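Local coordinates for minor fimbrium subunit Mfa5 (Porphyromonas gingivalis ATCC 33277, PDB 6TO1), which is an accessory tip subunit of the minor (Mfa1) fimbriae, pili that mediate biofilm formation and adhesion to host cells and to other oral bacteria, at residues F273-V278 against P288-H293; Y277-P282 against A324-P329; T284-N289 against I316-V321. One frame throughout, in Å; residues are numbered along the deposited sequence.

Interaction 1 (F273-V278 against P288-H293); sequences FPTNYV and PNYPTH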
ATOM      1  N   PHE A 273      35.068 -28.115 -36.242  1.00 21.67           N
ATOM      2  CA  PHE A 273      35.619 -28.912 -35.147  1.00 22.18           C
ATOM      3  C   PHE A 273      34.720 -30.133 -34.940  1.00 26.21           C
ATOM      4  O   PHE A 273      34.091 -30.292 -33.882  1.00 25.44           O
ATOM      5  CB  PHE A 273      35.700 -28.097 -33.856  1.00 21.76           C
ATOM      6  CG  PHE A 273      36.522 -26.829 -33.961  1.00 26.02           C
ATOM      7  CD1 PHE A 273      37.897 -26.882 -34.126  1.00 40.84           C
ATOM      8  CD2 PHE A 273      35.918 -25.592 -33.869  1.00 22.89           C
ATOM      9  CE1 PHE A 273      38.648 -25.709 -34.200  1.00 38.39           C
ATOM     10  CE2 PHE A 273      36.650 -24.425 -33.937  1.00 31.12           C
ATOM     11  CZ  PHE A 273      38.025 -24.488 -34.104  1.00 32.56           C
ATOM     12  N   PRO A 274      34.662 -31.039 -35.924  1.00 22.33           N
ATOM     13  CA  PRO A 274      33.651 -32.110 -35.860  1.00 24.57           C
ATOM     14  C   PRO A 274      33.746 -32.984 -34.621  1.00 30.08           C
ATOM     15  O   PRO A 274      32.710 -33.330 -34.039  1.00 23.60           O
ATOM     16  CB  PRO A 274      33.906 -32.919 -37.140  1.00 28.61           C
ATOM     17  CG  PRO A 274      35.280 -32.498 -37.587  1.00 28.13           C
ATOM     18  CD  PRO A 274      35.450 -31.090 -37.163  1.00 25.01           C
ATOM     19  N   THR A 275      34.950 -33.352 -34.183  1.00 23.75           N
ATOM     20  CA  THR A 275      35.023 -34.279 -33.064  1.00 24.83           C
ATOM     21  C   THR A 275      34.795 -33.588 -31.723  1.00 26.09           C
ATOM     22  O   THR A 275      34.673 -34.276 -30.705  1.00 26.95           O
ATOM     23  CB  THR A 275      36.368 -35.026 -33.053  1.00 29.18           C
ATOM     24  OG1 THR A 275      37.432 -34.103 -32.875  1.00 29.92           O
ATOM     25  CG2 THR A 275      36.577 -35.785 -34.353  1.00 30.46           C
ATOM     26  N   ASN A 276      34.737 -32.249 -31.695  1.00 24.16           N
ATOM     27  CA  ASN A 276      34.371 -31.547 -30.475  1.00 25.37           C
ATOM     28  C   ASN A 276      32.849 -31.495 -30.290  1.00 26.80           C
ATOM     29  O   ASN A 276      32.363 -31.371 -29.156  1.00 23.34           O
ATOM     30  CB  ASN A 276      34.901 -30.115 -30.499  1.00 31.70           C
ATOM     31  CG  ASN A 276      36.398 -30.031 -30.251  1.00 42.83           C
ATOM     32  OD1 ASN A 276      37.059 -31.029 -29.991  1.00 39.54           O
ATOM     33  ND2 ASN A 276      36.931 -28.824 -30.314  1.00 32.82           N
ATOM     34  N   TYR A 277      32.094 -31.560 -31.387  1.00 22.87           N
ATOM     35  CA  TYR A 277      30.652 -31.323 -31.375  1.00 18.46           C
ATOM     36  C   TYR A 277      29.821 -32.586 -31.449  1.00 18.18           C
ATOM     37  O   TYR A 277      28.781 -32.665 -30.797  1.00 22.78           O
ATOM     38  CB  TYR A 277      30.269 -30.446 -32.558  1.00 15.78           C
ATOM     39  CG  TYR A 277      30.501 -28.997 -32.299  1.00 21.33           C
ATOM     40  CD1 TYR A 277      29.480 -28.202 -31.807  1.00 22.95           C
ATOM     41  CD2 TYR A 277      31.719 -28.418 -32.533  1.00 18.34           C
ATOM     42  CE1 TYR A 277      29.669 -26.880 -31.568  1.00 19.44           C
ATOM     43  CE2 TYR A 277      31.923 -27.052 -32.296  1.00 19.06           C
ATOM     44  CZ  TYR A 277      30.902 -26.304 -31.789  1.00 20.57           C
ATOM     45  OH  TYR A 277      31.056 -24.955 -31.525  1.00 24.88           O
ATOM     46  N   VAL A 278      30.220 -33.564 -32.260  1.00 19.24           N
ATOM     47  CA  VAL A 278      29.303 -34.611 -32.689  1.00 18.26           C
ATOM     48  C   VAL A 278      29.554 -35.881 -31.885  1.00 22.20           C
ATOM     49  O   VAL A 278      30.666 -36.421 -31.892  1.00 23.41           O
ATOM     50  CB  VAL A 278      29.432 -34.888 -34.191  1.00 21.10           C
ATOM     51  CG1 VAL A 278      28.449 -35.937 -34.603  1.00 22.15           C
ATOM     52  CG2 VAL A 278      29.219 -33.620 -34.985  1.00 21.29           C
ATOM     53  N   PRO A 288      29.767 -41.662 -36.388  1.00 24.46           N
ATOM     54  CA  PRO A 288      28.629 -40.972 -36.997  1.00 22.42           C
ATOM     55  C   PRO A 288      29.006 -40.443 -38.371  1.00 27.85           C
ATOM     56  O   PRO A 288      30.178 -40.306 -38.703  1.00 29.04           O
ATOM     57  CB  PRO A 288      28.355 -39.822 -36.019  1.00 22.50           C
ATOM     58  CG  PRO A 288      29.705 -39.507 -35.460  1.00 23.97           C
ATOM     59  CD  PRO A 288      30.452 -40.835 -35.374  1.00 22.30           C
ATOM     60  N   ASN A 289      27.992 -40.161 -39.180  1.00 21.43           N
ATOM     61  CA  ASN A 289      28.169 -39.224 -40.278  1.00 20.42           C
ATOM     62  C   ASN A 289      28.265 -37.809 -39.714  1.00 26.95           C
ATOM     63  O   ASN A 289      27.567 -37.466 -38.755  1.00 23.12           O
ATOM     64  CB  ASN A 289      27.007 -39.326 -41.251  1.00 20.78           C
ATOM     65  CG  ASN A 289      27.119 -40.560 -42.120  1.00 30.81           C
ATOM     66  OD1 ASN A 289      27.943 -40.621 -43.015  1.00 31.06           O
ATOM     67  ND2 ASN A 289      26.286 -41.541 -41.860  1.00 34.17           N
ATOM     68  N   TYR A 290      29.131 -36.988 -40.307  1.00 22.85           N
ATOM     69  CA  TYR A 290      29.360 -35.650 -39.771  1.00 20.04           C
ATOM     70  C   TYR A 290      28.646 -34.571 -40.583  1.00 26.07           C
ATOM     71  O   TYR A 290      28.347 -34.754 -41.768  1.00 22.86           O
ATOM     72  CB  TYR A 290      30.867 -35.378 -39.718  1.00 22.57           C
ATOM     73  CG  TYR A 290      31.547 -36.147 -38.614  1.00 24.16           C
ATOM     74  CD1 TYR A 290      31.643 -35.625 -37.334  1.00 24.42           C
ATOM     75  CD2 TYR A 290      32.065 -37.419 -38.840  1.00 30.42           C
ATOM     76  CE1 TYR A 290      32.235 -36.342 -36.305  1.00 23.33           C
ATOM     77  CE2 TYR A 290      32.673 -38.126 -37.824  1.00 29.01           C
ATOM     78  CZ  TYR A 290      32.754 -37.591 -36.568  1.00 25.59           C
ATOM     79  OH  TYR A 290      33.338 -38.291 -35.548  1.00 24.63           O
ATOM     80  N   PRO A 291      28.320 -33.447 -39.951  1.00 17.15           N
ATOM     81  CA  PRO A 291      27.437 -32.463 -40.588  1.00 18.44           C
ATOM     82  C   PRO A 291      28.131 -31.585 -41.620  1.00 19.87           C
ATOM     83  O   PRO A 291      29.345 -31.375 -41.603  1.00 21.08           O
ATOM     84  CB  PRO A 291      26.937 -31.610 -39.418  1.00 20.65           C
ATOM     85  CG  PRO A 291      27.941 -31.809 -38.348  1.00 22.91           C
ATOM     86  CD  PRO A 291      28.495 -33.180 -38.514  1.00 20.65           C
ATOM     87  N   THR A 292      27.307 -31.089 -42.527  1.00 21.37           N
ATOM     88  CA  THR A 292      27.670 -30.112 -43.537  1.00 23.41           C
ATOM     89  C   THR A 292      26.698 -28.945 -43.447  1.00 21.14           C
ATOM     90  O   THR A 292      25.770 -28.936 -42.628  1.00 18.83           O
ATOM     91  CB  THR A 292      27.618 -30.727 -44.942  1.00 21.37           C
ATOM     92  OG1 THR A 292      26.246 -30.976 -45.288  1.00 21.35           O
ATOM     93  CG2 THR A 292      28.424 -31.999 -45.005  1.00 23.17           C
ATOM     94  N   HIS A 293      26.889 -27.939 -44.322  1.00 18.41           N
ATOM     95  CA  HIS A 293      25.986 -26.797 -44.283  1.00 21.48           C
ATOM     96  C   HIS A 293      24.539 -27.174 -44.567  1.00 22.62           C
ATOM     97  O   HIS A 293      23.631 -26.398 -44.234  1.00 24.75           O
ATOM     98  CB  HIS A 293      26.449 -25.721 -45.279  1.00 23.67           C
ATOM     99  CG  HIS A 293      27.627 -24.934 -44.804  1.00 27.54           C
ATOM    100  ND1 HIS A 293      27.578 -24.127 -43.687  1.00 22.69           N
ATOM    101  CD2 HIS A 293      28.890 -24.841 -45.282  1.00 28.91           C
ATOM    102  CE1 HIS A 293      28.764 -23.581 -43.490  1.00 28.00           C
ATOM    103  NE2 HIS A 293      29.574 -23.985 -44.453  1.00 29.51           N
TER
HETATM  104  O   HOH W   1      33.038 -36.994 -33.191  1.00 32.18           O
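The short helix 274-277, just after helix 262-272, packs through Pro274 and the following Val278 against the extended, proline-rich chain 288-293, with Tyr290 of that chain laid against both Pro274 and Val278. Val278 is the hub. Its CG1 lies anti to the backbone N (chi1 -178°) and slides past the ring of Pro288; Pro288 CG is 3.9 Å from Val278 CG1. CG2, beside the backbone N, reaches the CD corner of the Pro291 ring, where Pro291 CD is 3.6 Å from Val278 CG2. One beta-branched side chain thus serves two prolines, whose rigid rings offer apolar surface without a backbone N-H to satisfy. Between them Tyr290 brings one side of its ring obliquely to the contact: Tyr290 CD1 is 3.5 Å from Pro274 CB, and Tyr290 CE1 is 3.8 Å from Val278 CB. Proline suits the first turn of a helix, and here its ring carbon also touches the tyrosine.

The polar end of Tyr290 is joined by a water to the residue just after the helix. This water lies in the ring plane, 2.7 Å from Tyr290 OH, and donates to Val278 O at 2.8 Å. Pro274 O is held within the turn, accepting from the N atoms of both Tyr277 and Val278. Tyr337 of strand 336-338 covers Val278 and Pro291 as well. The arrangement is that of a short helical turn packed on an extended proline-rich loop, in what is probably an insertion in the von Willebrand factor A fold.

Interaction 2 (Y277-P282 against A324-P329); sequences YVSNNP and ALVYEP. With CA (calcium ion), chain F.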
ATOM      1  N   TYR A 277      32.094 -31.560 -31.387  1.00 22.87           N
ATOM      2  CA  TYR A 277      30.652 -31.323 -31.375  1.00 18.46           C
ATOM      3  C   TYR A 277      29.821 -32.586 -31.449  1.00 18.18           C
ATOM      4  O   TYR A 277      28.781 -32.665 -30.797  1.00 22.78           O
ATOM      5  CB  TYR A 277      30.269 -30.446 -32.558  1.00 15.78           C
ATOM      6  CG  TYR A 277      30.501 -28.997 -32.299  1.00 21.33           C
ATOM      7  CD1 TYR A 277      29.480 -28.202 -31.807  1.00 22.95           C
ATOM      8  CD2 TYR A 277      31.719 -28.418 -32.533  1.00 18.34           C
ATOM      9  CE1 TYR A 277      29.669 -26.880 -31.568  1.00 19.44           C
ATOM     10  CE2 TYR A 277      31.923 -27.052 -32.296  1.00 19.06           C
ATOM     11  CZ  TYR A 277      30.902 -26.304 -31.789  1.00 20.57           C
ATOM     12  OH  TYR A 277      31.056 -24.955 -31.525  1.00 24.88           O
ATOM     13  N   VAL A 278      30.220 -33.564 -32.260  1.00 19.24           N
ATOM     14  CA  VAL A 278      29.303 -34.611 -32.689  1.00 18.26           C
ATOM     15  C   VAL A 278      29.554 -35.881 -31.885  1.00 22.20           C
ATOM     16  O   VAL A 278      30.666 -36.421 -31.892  1.00 23.41           O
ATOM     17  CB  VAL A 278      29.432 -34.888 -34.191  1.00 21.10           C
ATOM     18  CG1 VAL A 278      28.449 -35.937 -34.603  1.00 22.15           C
ATOM     19  CG2 VAL A 278      29.219 -33.620 -34.985  1.00 21.29           C
ATOM     20  N   SER A 279      28.493 -36.368 -31.238  1.00 20.22           N
ATOM     21  CA  SER A 279      28.459 -37.639 -30.529  1.00 20.05           C
ATOM     22  C   SER A 279      29.298 -38.712 -31.205  1.00 21.09           C
ATOM     23  O   SER A 279      28.942 -39.194 -32.287  1.00 20.16           O
ATOM     24  CB  SER A 279      27.018 -38.137 -30.431  1.00 21.48           C
ATOM     25  OG  SER A 279      26.472 -38.321 -31.727  1.00 17.66           O
ATOM     26  N   ASN A 280      30.380 -39.115 -30.541  1.00 24.63           N
ATOM     27  CA  ASN A 280      31.155 -40.265 -30.990  1.00 25.88           C
ATOM     28  C   ASN A 280      31.943 -40.850 -29.825  1.00 23.20           C
ATOM     29  O   ASN A 280      32.571 -40.104 -29.072  1.00 23.67           O
ATOM     30  CB  ASN A 280      32.120 -39.881 -32.085  1.00 25.37           C
ATOM     31  CG  ASN A 280      33.004 -41.060 -32.500  1.00 33.66           C
ATOM     32  OD1 ASN A 280      32.497 -42.158 -32.761  1.00 31.88           O
ATOM     33  ND2 ASN A 280      34.322 -40.851 -32.506  1.00 35.42           N
ATOM     34  N   ASN A 281      31.916 -42.180 -29.685  1.00 29.12           N
ATOM     35  CA  ASN A 281      32.772 -42.864 -28.721  1.00 27.09           C
ATOM     36  C   ASN A 281      34.086 -43.193 -29.418  1.00 28.36           C
ATOM     37  O   ASN A 281      34.101 -44.071 -30.284  1.00 29.71           O
ATOM     38  CB  ASN A 281      32.118 -44.137 -28.208  1.00 31.29           C
ATOM     39  CG  ASN A 281      32.886 -44.758 -27.045  1.00 32.23           C
ATOM     40  OD1 ASN A 281      34.103 -44.581 -26.916  1.00 39.66           O
ATOM     41  ND2 ASN A 281      32.176 -45.471 -26.188  1.00 42.36           N
ATOM     42  N   PRO A 282      35.190 -42.511 -29.105  1.00 37.13           N
ATOM     43  CA  PRO A 282      36.432 -42.751 -29.865  1.00 54.50           C
ATOM     44  C   PRO A 282      36.962 -44.160 -29.705  1.00 45.19           C
ATOM     45  O   PRO A 282      37.777 -44.596 -30.528  1.00 49.56           O
ATOM     46  CB  PRO A 282      37.412 -41.713 -29.294  1.00 50.26           C
ATOM     47  CG  PRO A 282      36.887 -41.390 -27.929  1.00 55.96           C
ATOM     48  CD  PRO A 282      35.381 -41.554 -27.997  1.00 41.98           C
ATOM     49  N   ALA A 324      27.134 -31.925 -27.997  1.00 18.17           N
ATOM     50  CA  ALA A 324      26.488 -30.705 -28.489  1.00 14.94           C
ATOM     51  C   ALA A 324      25.573 -31.000 -29.662  1.00 17.69           C
ATOM     52  O   ALA A 324      24.541 -30.336 -29.833  1.00 18.83           O
ATOM     53  CB  ALA A 324      27.543 -29.680 -28.891  1.00 19.24           C
ATOM     54  N   LEU A 325      25.923 -32.006 -30.467  1.00 18.68           N
ATOM     55  CA  LEU A 325      25.047 -32.563 -31.490  1.00 18.45           C
ATOM     56  C   LEU A 325      25.033 -34.073 -31.309  1.00 17.38           C
ATOM     57  O   LEU A 325      26.092 -34.685 -31.098  1.00 19.43           O
ATOM     58  CB  LEU A 325      25.508 -32.215 -32.894  1.00 17.91           C
ATOM     59  CG  LEU A 325      25.364 -30.752 -33.319  1.00 17.46           C
ATOM     60  CD1 LEU A 325      25.974 -30.622 -34.712  1.00 22.58           C
ATOM     61  CD2 LEU A 325      23.936 -30.278 -33.259  1.00 16.98           C
ATOM     62  N   VAL A 326      23.846 -34.676 -31.374  1.00 17.12           N
ATOM     63  CA  VAL A 326      23.708 -36.125 -31.260  1.00 16.24           C
ATOM     64  C   VAL A 326      23.143 -36.662 -32.571  1.00 18.76           C
ATOM     65  O   VAL A 326      21.982 -36.416 -32.930  1.00 18.66           O
ATOM     66  CB  VAL A 326      22.838 -36.535 -30.074  1.00 17.91           C
ATOM     67  CG1 VAL A 326      22.878 -38.092 -29.902  1.00 17.62           C
ATOM     68  CG2 VAL A 326      23.315 -35.893 -28.800  1.00 18.99           C
ATOM     69  N   TYR A 327      23.964 -37.414 -33.280  1.00 20.57           N
ATOM     70  CA  TYR A 327      23.583 -37.989 -34.558  1.00 16.81           C
ATOM     71  C   TYR A 327      22.380 -38.910 -34.418  1.00 17.40           C
ATOM     72  O   TYR A 327      22.297 -39.698 -33.476  1.00 19.76           O
ATOM     73  CB  TYR A 327      24.801 -38.750 -35.104  1.00 19.18           C
ATOM     74  CG  TYR A 327      24.620 -39.430 -36.420  1.00 17.85           C
ATOM     75  CD1 TYR A 327      24.085 -38.763 -37.504  1.00 19.46           C
ATOM     76  CD2 TYR A 327      25.023 -40.762 -36.584  1.00 22.31           C
ATOM     77  CE1 TYR A 327      23.923 -39.417 -38.728  1.00 25.78           C
ATOM     78  CE2 TYR A 327      24.873 -41.408 -37.786  1.00 26.18           C
ATOM     79  CZ  TYR A 327      24.328 -40.729 -38.853  1.00 28.49           C
ATOM     80  OH  TYR A 327      24.193 -41.392 -40.044  1.00 30.92           O
ATOM     81  N   GLU A 328      21.433 -38.778 -35.353  1.00 18.64           N
ATOM     82  CA  GLU A 328      20.230 -39.607 -35.445  1.00 19.61           C
ATOM     83  C   GLU A 328      20.399 -40.503 -36.677  1.00 19.45           C
ATOM     84  O   GLU A 328      20.126 -40.075 -37.811  1.00 20.02           O
ATOM     85  CB  GLU A 328      18.974 -38.737 -35.561  1.00 22.71           C
ATOM     86  CG  GLU A 328      17.674 -39.500 -35.793  1.00 19.70           C
ATOM     87  CD  GLU A 328      17.511 -40.706 -34.884  1.00 26.65           C
ATOM     88  OE1 GLU A 328      16.934 -40.570 -33.776  1.00 23.80           O
ATOM     89  OE2 GLU A 328      17.973 -41.800 -35.277  1.00 23.43           O
ATOM     90  N   PRO A 329      20.900 -41.727 -36.515  1.00 20.88           N
ATOM     91  CA  PRO A 329      21.226 -42.556 -37.694  1.00 26.02           C
ATOM     92  C   PRO A 329      20.015 -43.082 -38.441  1.00 23.43           C
ATOM     93  O   PRO A 329      20.169 -43.627 -39.548  1.00 20.58           O
ATOM     94  CB  PRO A 329      22.051 -43.702 -37.093  1.00 23.47           C
ATOM     95  CG  PRO A 329      21.522 -43.841 -35.685  1.00 26.45           C
ATOM     96  CD  PRO A 329      21.282 -42.390 -35.247  1.00 23.51           C
TER
HETATM   97 CA    CA F1105      33.107 -44.794 -32.100  1.00 38.35          CA
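Leu325 O is approached by two groups of the facing chain. Ser279 N donates to it at 2.9 Å in a nearly linear bond, while Val278 CA makes a CA-H...O contact with Leu325 O at 3.6 Å. Leu325 N, facing the same chain, donates to Tyr277 O at 3.0 Å. Leu325 therefore bonds to the residues before and after Val278, the pattern of a single parallel beta bridge.

Ser279 carries the pairing one step further with its side chain. A chi1 of 60° sets OG between the backbone N and the carbonyl carbon, and there Ser279 OG accepts from Tyr327 N at 3.1 Å. A small hydroxyl suits this position, standing in for a backbone acceptor as the two chains begin to part. Apolar contacts flank the bridge. Ala324 CB lies 3.8 Å from Tyr277 CD1, meeting the ring obliquely, and its small methyl allows the two backbones to stay close; Val278 CG2 and Leu325 CD1 touch only loosely.

Beyond the bridge the chain turns to calcium, which Asn280 binds through OD1 at 2.8 Å and Asn281 through its backbone O at 2.2 Å. Thr284, Leu286 and Asp319 complete the protein ligands. The Tyr327 ring, with Pro329 CA over one face, hydrogen-bonds through OH to Asn289. Val326 and Glu328 pair by backbone bonds with strand 336-338, so residues 277-279 lie beside the chain entering 326-327, an edge strand of a small four-stranded sheet, while Tyr277 and Leu325 both pack on Val266 and Ala270 of helix 262-272.

Interaction 3 (T284-N289 against I316-V321); sequences TPLTPN and ITFDGV. With CA (calcium ion), chain F.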
ATOM      1  N   THR A 284      35.191 -47.018 -29.871  1.00 42.19           N
ATOM      2  CA  THR A 284      34.482 -47.987 -30.692  1.00 31.41           C
ATOM      3  C   THR A 284      34.655 -47.651 -32.163  1.00 30.56           C
ATOM      4  O   THR A 284      34.780 -46.477 -32.527  1.00 31.93           O
ATOM      5  CB  THR A 284      32.981 -47.984 -30.380  1.00 33.61           C
ATOM      6  OG1 THR A 284      32.419 -46.731 -30.829  1.00 34.34           O
ATOM      7  CG2 THR A 284      32.746 -48.130 -28.899  1.00 36.82           C
ATOM      8  N   PRO A 285      34.656 -48.655 -33.042  1.00 30.51           N
ATOM      9  CA  PRO A 285      34.823 -48.356 -34.472  1.00 38.52           C
ATOM     10  C   PRO A 285      33.651 -47.618 -35.065  1.00 40.00           C
ATOM     11  O   PRO A 285      33.828 -46.945 -36.078  1.00 36.39           O
ATOM     12  CB  PRO A 285      34.981 -49.739 -35.119  1.00 45.55           C
ATOM     13  CG  PRO A 285      35.349 -50.658 -34.012  1.00 44.14           C
ATOM     14  CD  PRO A 285      34.701 -50.107 -32.769  1.00 34.66           C
ATOM     15  N   LEU A 286      32.464 -47.731 -34.478  1.00 31.56           N
ATOM     16  CA  LEU A 286      31.293 -47.046 -35.003  1.00 36.12           C
ATOM     17  C   LEU A 286      31.539 -45.543 -35.023  1.00 30.04           C
ATOM     18  O   LEU A 286      32.055 -44.963 -34.061  1.00 30.16           O
ATOM     19  CB  LEU A 286      30.078 -47.402 -34.156  1.00 32.63           C
ATOM     20  CG  LEU A 286      28.751 -46.691 -34.437  1.00 31.48           C
ATOM     21  CD1 LEU A 286      28.213 -47.024 -35.828  1.00 30.57           C
ATOM     22  CD2 LEU A 286      27.745 -47.049 -33.359  1.00 34.49           C
ATOM     23  N   THR A 287      31.219 -44.914 -36.142  1.00 32.51           N
ATOM     24  CA  THR A 287      31.369 -43.472 -36.213  1.00 26.70           C
ATOM     25  C   THR A 287      30.126 -42.860 -36.826  1.00 22.59           C
ATOM     26  O   THR A 287      29.461 -43.472 -37.670  1.00 27.23           O
ATOM     27  CB  THR A 287      32.603 -43.062 -37.030  1.00 43.03           C
ATOM     28  OG1 THR A 287      32.480 -43.567 -38.364  1.00 47.31           O
ATOM     29  CG2 THR A 287      33.861 -43.627 -36.383  1.00 45.24           C
ATOM     30  N   PRO A 288      29.767 -41.662 -36.388  1.00 24.46           N
ATOM     31  CA  PRO A 288      28.629 -40.972 -36.997  1.00 22.42           C
ATOM     32  C   PRO A 288      29.006 -40.443 -38.371  1.00 27.85           C
ATOM     33  O   PRO A 288      30.178 -40.306 -38.703  1.00 29.04           O
ATOM     34  CB  PRO A 288      28.355 -39.822 -36.019  1.00 22.50           C
ATOM     35  CG  PRO A 288      29.705 -39.507 -35.460  1.00 23.97           C
ATOM     36  CD  PRO A 288      30.452 -40.835 -35.374  1.00 22.30           C
ATOM     37  N   ASN A 289      27.992 -40.161 -39.180  1.00 21.43           N
ATOM     38  CA  ASN A 289      28.169 -39.224 -40.278  1.00 20.42           C
ATOM     39  C   ASN A 289      28.265 -37.809 -39.714  1.00 26.95           C
ATOM     40  O   ASN A 289      27.567 -37.466 -38.755  1.00 23.12           O
ATOM     41  CB  ASN A 289      27.007 -39.326 -41.251  1.00 20.78           C
ATOM     42  CG  ASN A 289      27.119 -40.560 -42.120  1.00 30.81           C
ATOM     43  OD1 ASN A 289      27.943 -40.621 -43.015  1.00 31.06           O
ATOM     44  ND2 ASN A 289      26.286 -41.541 -41.860  1.00 34.17           N
ATOM     45  N   ILE A 316      19.223 -38.980 -24.993  1.00 18.65           N
ATOM     46  CA  ILE A 316      19.404 -39.405 -26.379  1.00 18.34           C
ATOM     47  C   ILE A 316      20.887 -39.628 -26.606  1.00 18.39           C
ATOM     48  O   ILE A 316      21.691 -38.727 -26.345  1.00 19.11           O
ATOM     49  CB  ILE A 316      18.906 -38.357 -27.387  1.00 22.00           C
ATOM     50  CG1 ILE A 316      17.443 -38.051 -27.164  1.00 22.23           C
ATOM     51  CG2 ILE A 316      19.174 -38.844 -28.819  1.00 27.05           C
ATOM     52  CD1 ILE A 316      16.874 -37.097 -28.235  1.00 26.39           C
ATOM     53  N   THR A 317      21.251 -40.809 -27.117  1.00 19.41           N
ATOM     54  CA  THR A 317      22.645 -41.118 -27.358  1.00 19.29           C
ATOM     55  C   THR A 317      22.794 -41.665 -28.772  1.00 20.36           C
ATOM     56  O   THR A 317      21.823 -42.046 -29.434  1.00 20.07           O
ATOM     57  CB  THR A 317      23.223 -42.117 -26.339  1.00 23.23           C
ATOM     58  OG1 THR A 317      22.421 -43.298 -26.325  1.00 22.94           O
ATOM     59  CG2 THR A 317      23.229 -41.484 -24.970  1.00 26.79           C
ATOM     60  N   PHE A 318      24.026 -41.602 -29.237  1.00 19.48           N
ATOM     61  CA  PHE A 318      24.488 -42.336 -30.403  1.00 17.57           C
ATOM     62  C   PHE A 318      25.802 -42.969 -29.984  1.00 21.02           C
ATOM     63  O   PHE A 318      26.645 -42.277 -29.407  1.00 22.35           O
ATOM     64  CB  PHE A 318      24.729 -41.431 -31.608  1.00 18.03           C
ATOM     65  CG  PHE A 318      25.383 -42.171 -32.765  1.00 20.23           C
ATOM     66  CD1 PHE A 318      24.627 -42.992 -33.565  1.00 22.40           C
ATOM     67  CD2 PHE A 318      26.745 -42.060 -32.990  1.00 20.21           C
ATOM     68  CE1 PHE A 318      25.206 -43.681 -34.610  1.00 24.92           C
ATOM     69  CE2 PHE A 318      27.342 -42.750 -34.042  1.00 26.57           C
ATOM     70  CZ  PHE A 318      26.563 -43.544 -34.841  1.00 18.24           C
ATOM     71  N   ASP A 319      25.995 -44.265 -30.255  1.00 26.92           N
ATOM     72  CA  ASP A 319      27.288 -44.913 -29.939  1.00 29.38           C
ATOM     73  C   ASP A 319      27.566 -44.856 -28.436  1.00 29.98           C
ATOM     74  O   ASP A 319      28.718 -44.755 -27.995  1.00 26.14           O
ATOM     75  CB  ASP A 319      28.415 -44.240 -30.733  1.00 24.49           C
ATOM     76  CG  ASP A 319      29.731 -45.062 -30.786  1.00 45.52           C
ATOM     77  OD1 ASP A 319      29.709 -46.289 -30.624  1.00 30.16           O
ATOM     78  OD2 ASP A 319      30.807 -44.453 -31.015  1.00 37.20           O
ATOM     79  N   GLY A 320      26.489 -44.832 -27.655  1.00 24.04           N
ATOM     80  CA  GLY A 320      26.536 -44.766 -26.213  1.00 27.64           C
ATOM     81  C   GLY A 320      26.867 -43.418 -25.608  1.00 27.95           C
ATOM     82  O   GLY A 320      27.050 -43.344 -24.390  1.00 29.28           O
ATOM     83  N   VAL A 321      26.970 -42.351 -26.404  1.00 22.67           N
ATOM     84  CA  VAL A 321      27.361 -41.043 -25.883  1.00 21.32           C
ATOM     85  C   VAL A 321      26.442 -39.977 -26.479  1.00 22.20           C
ATOM     86  O   VAL A 321      25.677 -40.232 -27.408  1.00 23.00           O
ATOM     87  CB  VAL A 321      28.841 -40.693 -26.179  1.00 22.91           C
ATOM     88  CG1 VAL A 321      29.792 -41.732 -25.563  1.00 26.10           C
ATOM     89  CG2 VAL A 321      29.088 -40.558 -27.677  1.00 22.48           C
TER
HETATM   90 CA    CA F1105      33.107 -44.794 -32.100  1.00 38.35          CA
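Thr284 and Asp319 meet through their torsions: a chi1 of 68° sets the threonine OG1 between the backbone N and the carbonyl carbon, so that it and O can reach one ion, and a chi1 of -164° extends the aspartate carboxylate to it. Thr284 OG1 donates at 2.8 Å to Asp319 OD1, which accepts with its syn lone pair, and also binds calcium at 2.4 Å. Thr284 O binds the ion at 2.4 Å too, so threonine chelates it. Asp319 OD2 adds a bond of 2.6 Å to calcium and Leu286 O one of 2.2 Å. Thus OD1 takes the hydroxyl, while OD2 binds the metal and probably also accepts from Asn281 N; the ion probably favours the carboxylate's negative charge.

Asp319 and Gly320 occupy the middle of a type I' turn, where both have positive phi, a conformation glycine adopts easily. Next to the turn, Phe318 CZ is 3.9 Å from Leu286 CG, and Phe318 CE2 is 3.7 Å from Pro288 CB. Both segments are loops, one running from helix 274-277 toward strand 296-298, the other leading into strand 326-327, whose Tyr327 meets Phe318 edge-to-face.

Overall arrangement
All three contacts lie at one end of the elongated chain, in the region between strands 227-234 and 357-362, probably an insertion in the von Willebrand factor A domain. Interaction 2 is the buried one, built on backbone pairing beside the small sheet; interactions 1 and 3 are only partly buried, interaction 1 apolar with a water bridge, interaction 3 organised by a metal. Interactions 1 and 2 share Tyr277 and Val278, while 1 and 3 share Pro288 and Asn289. Interactions 2 and 3 each supply ligands to the same calcium ion. Pro288 also packs against Ser279 and Tyr327, knitting the three together.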